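Local atomic coordinates of Esterase/lipase (Uncultured bacterium, PDB entry 3K6K), a protein that probably hydrolyses carboxylic ester bonds, as a bacterial homologue of hormone-sensitive lipase with the alpha/beta hydrolase fold. Residues I245-E250 with V271-W276; E251-D256 with M279-Q284. All coordinates share one frame; numbering follows the deposited sequence.

Contact 1. Residues I245-E250 with V271-W276; sequences IHVGSE and VELKIW
Two rings on the same face of the sheet, His-246 and Trp-276, meet at a slant, their planes 55° apart. The indole brings NE1 over one face of the imidazole, near its rim, 3.4 Å from ND1 of His-246, while the aliphatic CE of Lys-274 lies over one face of the indole. At the indole edge sits the carbonyl O of Val-247, 3.2 Å from CD1 of Trp-276. With CG of Trp-276 beside its own backbone N (chi1 -59°), the indole stands up from the sheet with its CD1-NE1 edge turned to the neighbouring strand. His-246 ND1 is hydrogen-bonded to Ser-296, and Lys-274 runs out extended to a salt bridge with Glu-299. Replacing Trp-276 by an alanine would probably take away the group over that imidazole face and the indole surface under CE of Lys-274.

The strands themselves are joined by a parallel ladder. Ile-245 N donates to Glu-272 O (2.9 Å), Lys-274 N returns to Ile-245 O, and Val-247 repeats the alternation with Lys-274 and Trp-276. Ser-249 N closes the series on Trp-276 O, 3.1 Å away. On the other face Val-247 CG1 touches both Ile-275 CG1 (3.7 Å) and Leu-273 CD2 (3.8 Å).

This is the last beta-alpha-beta step of an alpha/beta hydrolase sheet: helix 254-266 packs on Ile-245 and Val-247, helix 291-305 on the His-246 and Trp-276 face, and strand 271-276 pairs antiparallel with a strand of the second subunit, carrying the sheet across the interface.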
loop_
_atom_site.group_PDB
_atom_site.type_symbol
_atom_site.label_atom_id
_atom_site.label_comp_id
_atom_site.label_asym_id
_atom_site.label_seq_id
_atom_site.Cartn_x
_atom_site.Cartn_y
_atom_site.Cartn_z
ATOM N N ILE A 245 2.586 -2.569 6.151
ATOM C CA ILE A 245 1.295 -3.186 6.472
ATOM C C ILE A 245 1.001 -4.349 5.472
ATOM O O ILE A 245 1.120 -4.210 4.240
ATOM C CB ILE A 245 0.124 -2.123 6.461
ATOM C CG1 ILE A 245 0.450 -0.919 7.337
ATOM C CG2 ILE A 245 -1.187 -2.741 6.976
ATOM C CD1 ILE A 245 -0.378 0.195 7.072
ATOM N N HIS A 246 0.693 -5.529 5.982
ATOM C CA HIS A 246 0.108 -6.558 5.121
ATOM C C HIS A 246 -1.331 -6.815 5.503
ATOM O O HIS A 246 -1.691 -6.617 6.672
ATOM C CB HIS A 246 0.899 -7.831 5.194
ATOM C CG HIS A 246 2.137 -7.775 4.386
ATOM N ND1 HIS A 246 2.867 -8.894 4.055
ATOM C CD2 HIS A 246 2.732 -6.731 3.766
ATOM C CE1 HIS A 246 3.899 -8.529 3.319
ATOM N NE2 HIS A 246 3.821 -7.225 3.098
ATOM N N VAL A 247 -2.163 -7.254 4.562
ATOM C CA VAL A 247 -3.545 -7.561 4.928
ATOM C C VAL A 247 -4.151 -8.400 3.800
ATOM O O VAL A 247 -3.598 -8.435 2.678
ATOM C CB VAL A 247 -4.333 -6.198 5.188
ATOM C CG1 VAL A 247 -4.359 -5.293 3.895
ATOM C CG2 VAL A 247 -5.719 -6.404 5.769
ATOM N N GLY A 248 -5.273 -9.071 4.082
ATOM C CA GLY A 248 -5.993 -9.848 3.086
ATOM C C GLY A 248 -7.220 -9.132 2.561
ATOM O O GLY A 248 -7.687 -8.151 3.176
ATOM N N SER A 249 -7.699 -9.590 1.414
ATOM C CA SER A 249 -8.939 -9.159 0.844
ATOM C C SER A 249 -10.151 -9.454 1.714
ATOM O O SER A 249 -11.089 -8.637 1.727
ATOM C CB SER A 249 -9.183 -9.856 -0.509
ATOM O OG SER A 249 -8.632 -11.191 -0.515
ATOM N N GLU A 250 -10.186 -10.623 2.362
ATOM C CA GLU A 250 -11.440 -11.066 3.018
ATOM C C GLU A 250 -11.538 -10.524 4.443
ATOM O O GLU A 250 -11.715 -11.258 5.461
ATOM C CB GLU A 250 -11.589 -12.577 3.021
ATOM C CG GLU A 250 -11.297 -13.224 1.703
ATOM C CD GLU A 250 -12.073 -12.669 0.558
ATOM O OE1 GLU A 250 -13.287 -12.867 0.513
ATOM O OE2 GLU A 250 -11.466 -12.062 -0.353
ATOM N N VAL A 271 4.997 4.567 4.081
ATOM C CA VAL A 271 4.062 3.492 4.260
ATOM C C VAL A 271 4.038 2.637 3.026
ATOM O O VAL A 271 3.908 3.127 1.894
ATOM C CB VAL A 271 2.595 3.954 4.550
ATOM C CG1 VAL A 271 1.713 2.728 4.772
ATOM C CG2 VAL A 271 2.501 4.814 5.802
ATOM N N GLU A 272 4.163 1.342 3.251
ATOM C CA GLU A 272 4.009 0.386 2.173
ATOM C C GLU A 272 2.992 -0.636 2.586
ATOM O O GLU A 272 3.093 -1.246 3.652
ATOM C CB GLU A 272 5.342 -0.296 1.896
ATOM C CG GLU A 272 6.508 0.652 1.915
ATOM C CD GLU A 272 7.866 -0.069 1.716
ATOM O OE1 GLU A 272 8.802 0.229 2.513
ATOM O OE2 GLU A 272 7.961 -0.935 0.779
ATOM N N LEU A 273 2.011 -0.830 1.752
ATOM C CA LEU A 273 0.893 -1.639 2.080
ATOM C C LEU A 273 0.721 -2.619 0.941
ATOM O O LEU A 273 0.650 -2.177 -0.213
ATOM C CB LEU A 273 -0.300 -0.750 2.149
ATOM C CG LEU A 273 -1.744 -1.147 2.503
ATOM C CD1 LEU A 273 -2.662 -0.863 1.353
ATOM C CD2 LEU A 273 -1.932 -2.534 3.089
ATOM N N LYS A 274 0.663 -3.927 1.265
ATOM C CA LYS A 274 0.267 -4.929 0.320
ATOM C C LYS A 274 -1.044 -5.609 0.767
ATOM O O LYS A 274 -1.225 -5.975 1.920
ATOM C CB LYS A 274 1.389 -5.958 0.139
ATOM C CG LYS A 274 1.214 -6.889 -1.051
ATOM C CD LYS A 274 2.497 -7.705 -1.202
ATOM C CE LYS A 274 2.486 -8.692 -2.377
ATOM N NZ LYS A 274 3.919 -9.135 -2.468
ATOM N N ILE A 275 -1.946 -5.803 -0.186
ATOM C CA ILE A 275 -3.188 -6.476 0.082
ATOM C C ILE A 275 -3.218 -7.789 -0.659
ATOM O O ILE A 275 -3.007 -7.794 -1.887
ATOM C CB ILE A 275 -4.341 -5.637 -0.399
ATOM C CG1 ILE A 275 -4.359 -4.293 0.362
ATOM C CG2 ILE A 275 -5.617 -6.402 -0.165
ATOM C CD1 ILE A 275 -5.381 -3.328 -0.232
ATOM N N TRP A 276 -3.552 -8.869 0.041
ATOM C CA TRP A 276 -3.394 -10.205 -0.507
ATOM C C TRP A 276 -4.699 -10.888 -0.902
ATOM O O TRP A 276 -5.511 -11.218 -0.049
ATOM C CB TRP A 276 -2.578 -11.125 0.422
ATOM C CG TRP A 276 -1.175 -10.622 0.731
ATOM C CD1 TRP A 276 -0.848 -9.569 1.539
ATOM C CD2 TRP A 276 0.096 -11.222 0.321
ATOM N NE1 TRP A 276 0.539 -9.426 1.595
ATOM C CE2 TRP A 276 1.131 -10.438 0.888
ATOM C CE3 TRP A 276 0.445 -12.328 -0.476
ATOM C CZ2 TRP A 276 2.457 -10.703 0.672
ATOM C CZ3 TRP A 276 1.762 -12.590 -0.680
ATOM C CH2 TRP A 276 2.770 -11.781 -0.099
#

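Contact 2. Residues E251-D256 with M279-Q284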
loop_
_atom_site.group_PDB
_atom_site.type_symbol
_atom_site.label_atom_id
_atom_site.label_comp_id
_atom_site.label_asym_id
_atom_site.label_seq_id
_atom_site.Cartn_x
_atom_site.Cartn_y
_atom_site.Cartn_z
ATOM N N GLU A 251 -11.447 -9.214 4.528
ATOM C CA GLU A 251 -11.282 -8.604 5.817
ATOM C C GLU A 251 -12.266 -7.458 6.120
ATOM O O GLU A 251 -12.287 -6.404 5.459
ATOM C CB GLU A 251 -9.831 -8.155 5.962
ATOM C CG GLU A 251 -8.882 -9.311 6.001
ATOM C CD GLU A 251 -7.736 -9.079 6.961
ATOM O OE1 GLU A 251 -8.043 -8.596 8.052
ATOM O OE2 GLU A 251 -6.536 -9.367 6.656
ATOM N N ALA A 252 -13.084 -7.684 7.141
ATOM C CA ALA A 252 -13.951 -6.627 7.658
ATOM C C ALA A 252 -13.108 -5.358 8.007
ATOM O O ALA A 252 -13.641 -4.260 7.969
ATOM C CB ALA A 252 -14.672 -7.126 8.909
ATOM N N LEU A 253 -11.828 -5.555 8.371
ATOM C CA LEU A 253 -10.881 -4.512 8.828
ATOM C C LEU A 253 -9.841 -4.106 7.721
ATOM O O LEU A 253 -8.755 -3.581 7.986
ATOM C CB LEU A 253 -10.166 -4.950 10.113
ATOM C CG LEU A 253 -11.002 -5.426 11.317
ATOM C CD1 LEU A 253 -10.149 -5.641 12.564
ATOM C CD2 LEU A 253 -12.098 -4.387 11.612
ATOM N N LEU A 254 -10.190 -4.386 6.487
ATOM C CA LEU A 254 -9.415 -3.915 5.356
ATOM C C LEU A 254 -9.320 -2.408 5.345
ATOM O O LEU A 254 -8.260 -1.877 4.984
ATOM C CB LEU A 254 -10.010 -4.358 4.017
ATOM C CG LEU A 254 -9.250 -3.878 2.755
ATOM C CD1 LEU A 254 -7.894 -4.489 2.676
ATOM C CD2 LEU A 254 -10.052 -4.221 1.446
ATOM N N SER A 255 -10.404 -1.707 5.685
ATOM C CA SER A 255 -10.329 -0.247 5.596
ATOM C C SER A 255 -9.463 0.291 6.754
ATOM O O SER A 255 -9.071 1.442 6.703
ATOM C CB SER A 255 -11.707 0.421 5.536
ATOM O OG SER A 255 -12.469 -0.041 4.421
ATOM N N ASP A 256 -9.146 -0.541 7.766
ATOM C CA ASP A 256 -8.177 -0.147 8.817
ATOM C C ASP A 256 -6.752 0.033 8.221
ATOM O O ASP A 256 -6.030 1.020 8.510
ATOM C CB ASP A 256 -8.097 -1.162 9.988
ATOM C CG ASP A 256 -9.215 -0.966 11.077
ATOM O OD1 ASP A 256 -8.937 -1.243 12.241
ATOM O OD2 ASP A 256 -10.348 -0.532 10.815
ATOM N N MET A 279 -6.976 -13.887 0.861
ATOM C CA MET A 279 -6.415 -14.182 2.207
ATOM C C MET A 279 -7.297 -13.648 3.335
ATOM O O MET A 279 -7.833 -12.543 3.238
ATOM C CB MET A 279 -4.979 -13.653 2.364
ATOM C CG MET A 279 -3.975 -14.427 1.462
ATOM S SD MET A 279 -3.960 -16.152 2.043
ATOM C CE MET A 279 -4.917 -16.780 0.652
ATOM N N PRO A 280 -7.482 -14.434 4.383
ATOM C CA PRO A 280 -8.326 -13.961 5.501
ATOM C C PRO A 280 -7.476 -13.222 6.513
ATOM O O PRO A 280 -6.263 -13.058 6.310
ATOM C CB PRO A 280 -8.817 -15.277 6.125
ATOM C CG PRO A 280 -7.536 -16.207 5.972
ATOM C CD PRO A 280 -7.148 -15.873 4.523
ATOM N N HIS A 281 -8.114 -12.807 7.597
ATOM C CA HIS A 281 -7.487 -12.075 8.663
ATOM C C HIS A 281 -6.226 -12.771 9.133
ATOM O O HIS A 281 -6.256 -13.975 9.374
ATOM C CB HIS A 281 -8.476 -12.036 9.804
ATOM C CG HIS A 281 -8.215 -10.953 10.792
ATOM N ND1 HIS A 281 -7.895 -9.667 10.415
ATOM C CD2 HIS A 281 -8.234 -10.962 12.150
ATOM C CE1 HIS A 281 -7.732 -8.931 11.498
ATOM N NE2 HIS A 281 -7.933 -9.687 12.561
ATOM N N VAL A 282 -5.150 -12.012 9.310
ATOM C CA VAL A 282 -3.843 -12.512 9.740
ATOM C C VAL A 282 -3.479 -13.876 9.089
ATOM O O VAL A 282 -3.127 -14.843 9.748
ATOM C CB VAL A 282 -3.651 -12.547 11.300
ATOM C CG1 VAL A 282 -2.166 -12.729 11.596
ATOM C CG2 VAL A 282 -4.157 -11.222 12.029
ATOM N N PHE A 283 -3.503 -13.918 7.773
ATOM C CA PHE A 283 -3.315 -15.166 7.057
ATOM C C PHE A 283 -1.963 -15.797 7.260
ATOM O O PHE A 283 -1.822 -17.007 6.967
ATOM C CB PHE A 283 -3.576 -14.969 5.558
ATOM C CG PHE A 283 -2.541 -14.099 4.838
ATOM C CD1 PHE A 283 -1.475 -14.687 4.171
ATOM C CD2 PHE A 283 -2.684 -12.726 4.780
ATOM C CE1 PHE A 283 -0.548 -13.905 3.507
ATOM C CE2 PHE A 283 -1.799 -11.940 4.099
ATOM C CZ PHE A 283 -0.704 -12.518 3.487
ATOM N N GLN A 284 -0.992 -15.004 7.749
ATOM C CA GLN A 284 0.353 -15.471 7.956
ATOM C C GLN A 284 0.378 -16.597 9.019
ATOM O O GLN A 284 1.426 -17.218 9.214
ATOM C CB GLN A 284 1.353 -14.302 8.322
ATOM C CG GLN A 284 1.457 -13.097 7.327
ATOM C CD GLN A 284 0.207 -12.140 7.380
ATOM O OE1 GLN A 284 -0.783 -12.406 8.108
ATOM N NE2 GLN A 284 0.266 -11.051 6.620
#
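Glu-251 and His-281 cross at about a right angle, carboxylate and imidazole planes 84° apart, and a single short bond joins them. ND1 of His-281 donates to OE1 of Glu-251 at 2.6 Å, with an N-H...O angle of 163°. The two groups use this bond differently: OE1 lies close to the ring plane of the histidine, whereas the nitrogen reaches the carboxylate from above its plane. Glu-251 bends at chi2 (-143°), which turns the carboxylate toward the histidine backbone, and its CD comes within 3.5 Å of CA of His-281.

A carboxylate bonded to ND1 of the histidine is the usual acid-base pairing of alpha/beta hydrolases. Here the pair is consistent with the acid and base of a Ser-His-Glu triad, since the imidazole also touches Ser-157, the probable nucleophile on a GxSxG elbow.

The other oxygen, OE2, is gripped by Ser-185 OG and the backbone N of Gly-248, so second-shell bonds fix the rotation of the carboxylate. Ser-185 OG is also bonded to Val-282 N, linking the acid's support to the histidine loop. Around the ring, Val-282 CG2 lies over the centre of one face, 4.0 Å above the plane, and Leu-253 CD1 approaches CE1 of His-281 obliquely at 4.2 Å. Leu-253 occupies the N-cap position of helix 254-266, within a type I turn whose Leu-254 N bonds to Glu-251 O.

Overall arrangement
Followed from the N terminus, the chain leaves strand 243-248 at 245-250 and runs directly into the turn at 251-256 and helix 254-266. It returns along 271-276, where contact 1 closes the beta-alpha-beta loop, and then enters the loop 279-284, where contact 2 closes a second one. The segments alternate, so the two closures cross rather than nest. Their centres lie about 8 Å apart, and they touch directly: Glu-250 N probably bonds to Met-279 O, and the ring of Phe-283 meets that of Trp-276. Together they tie the sheet edge at the subunit interface to the two loops bearing the probable catalytic acid and histidine.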